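Local coordinates for competence damage-inducible protein A (Enterobacter cloacae subsp. cloacae, PDB 5VU3) that is of unknown function but belongs to the CinA (competence-damaged protein) family and forms a compact domain of helices around a mixed beta sheet, at residues Ala162-Val165 against Thr166-Gly170. Residues are numbered along the deposited sequence; the frame is centred on the assembly and turned at random.
Sequences AELV and TKLSG
Lys167 N donates to Glu163 O at 2.9 Å (159° at the hydrogen) and Thr166 N to Ala162 O at 3.1 Å, the last regular i to i+4 bonds of a helix about to end. At the next residue the pattern frays: Leu168 N is shared between Leu164 O and Val165 O, both bonds weak. Here the hydroxyl of Ser169 takes over, giving its proton to Val165 O from above the carbonyl plane (OG to O 2.9 Å), while its OG is also bonded to Arg24 of helix 14-28; Ser169 itself is poorly ordered. The hydroxyl thus binds the carbonyl four residues back, at the end of helix 149-167, which packs on the mixed sheet beside helix 14-28. The carboxylate of Glu163 is bridged to Thr166 by water, one molecule joining OE2 to Thr166 OG1. A second donates to OE1; its approach to Lys167 NZ is too short to trust, and OE1 and NZ, oppositely charged, stay 4.2 Å apart. The ammonium of Lys167 also makes a cation-pi contact with Trp132. Inward, the side chains of Leu164 and Leu168 meet at an angle, CG of Leu164 lying 3.9 Å from CD1 of Leu168, and both rest on Leu21.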
loop_
_atom_site.group_PDB
_atom_site.type_symbol
_atom_site.label_atom_id
_atom_site.label_comp_id
_atom_site.label_asym_id
_atom_site.label_seq_id
_atom_site.Cartn_x
_atom_site.Cartn_y
_atom_site.Cartn_z
ATOM N N ALA A 162 3.571 13.516 -10.463
ATOM C CA ALA A 162 3.934 14.721 -11.204
ATOM C C ALA A 162 2.695 15.493 -11.630
ATOM O O ALA A 162 2.658 16.729 -11.551
ATOM C CB ALA A 162 4.776 14.353 -12.427
ATOM N N GLU A 163 1.669 14.775 -12.086
ATOM C CA GLU A 163 0.429 15.429 -12.478
ATOM C C GLU A 163 -0.243 16.107 -11.294
ATOM O O GLU A 163 -0.729 17.236 -11.417
ATOM C CB GLU A 163 -0.502 14.404 -13.123
ATOM C CG GLU A 163 -0.008 13.929 -14.476
ATOM C CD GLU A 163 0.466 15.088 -15.337
ATOM O OE1 GLU A 163 -0.405 15.768 -15.921
ATOM O OE2 GLU A 163 1.696 15.323 -15.422
ATOM N N LEU A 164 -0.299 15.431 -10.143
ATOM C CA LEU A 164 -0.937 16.035 -8.977
ATOM C C LEU A 164 -0.201 17.291 -8.537
ATOM O O LEU A 164 -0.830 18.294 -8.181
ATOM C CB LEU A 164 -1.008 15.037 -7.819
ATOM C CG LEU A 164 -1.767 15.580 -6.597
ATOM C CD1 LEU A 164 -3.159 16.079 -7.008
ATOM C CD2 LEU A 164 -1.883 14.538 -5.476
ATOM N N VAL A 165 1.135 17.253 -8.541
ATOM C CA VAL A 165 1.910 18.436 -8.168
ATOM C C VAL A 165 1.531 19.613 -9.056
ATOM O O VAL A 165 1.279 20.726 -8.578
ATOM C CB VAL A 165 3.420 18.137 -8.239
ATOM C CG1 VAL A 165 4.213 19.437 -8.211
ATOM C CG2 VAL A 165 3.831 17.247 -7.075
ATOM N N THR A 166 1.474 19.377 -10.367
ATOM C CA THR A 166 1.083 20.428 -11.300
ATOM C C THR A 166 -0.317 20.941 -10.999
ATOM O O THR A 166 -0.550 22.156 -10.983
ATOM C CB THR A 166 1.155 19.904 -12.732
ATOM O OG1 THR A 166 2.502 19.517 -13.027
ATOM C CG2 THR A 166 0.713 20.983 -13.716
ATOM N N LYS A 167 -1.261 20.029 -10.751
ATOM C CA LYS A 167 -2.638 20.436 -10.488
ATOM C C LYS A 167 -2.762 21.274 -9.225
ATOM O O LYS A 167 -3.708 22.061 -9.110
ATOM C CB LYS A 167 -3.537 19.203 -10.391
ATOM C CG LYS A 167 -3.792 18.526 -11.737
ATOM C CD LYS A 167 -4.311 17.111 -11.552
ATOM C CE LYS A 167 -4.877 16.546 -12.844
ATOM N NZ LYS A 167 -4.018 16.825 -14.025
ATOM N N LEU A 168 -1.830 21.135 -8.283
ATOM C CA LEU A 168 -1.866 21.898 -7.042
ATOM C C LEU A 168 -0.938 23.108 -7.046
ATOM O O LEU A 168 -0.838 23.795 -6.025
ATOM C CB LEU A 168 -1.527 20.993 -5.850
ATOM C CG LEU A 168 -2.450 19.807 -5.562
ATOM C CD1 LEU A 168 -1.791 18.878 -4.562
ATOM C CD2 LEU A 168 -3.799 20.286 -5.028
ATOM N N SER A 169 -0.265 23.391 -8.156
ATOM C CA SER A 169 0.607 24.552 -8.267
ATOM C C SER A 169 -0.128 25.680 -8.980
ATOM O O SER A 169 -0.899 25.439 -9.914
ATOM C CB SER A 169 1.895 24.203 -9.017
ATOM O OG SER A 169 2.657 23.230 -8.315
ATOM N N GLY A 170 0.113 26.909 -8.536
ATOM C CA GLY A 170 -0.587 28.061 -9.079
ATOM C C GLY A 170 0.177 28.825 -10.143
ATOM O O GLY A 170 0.433 28.314 -11.234
ATOM O OXT GLY A 170 0.556 29.982 -9.949
HETATM O O HOH W 1 2.903 17.753 -14.994
HETATM O O HOH W 2 -1.826 17.547 -14.721
#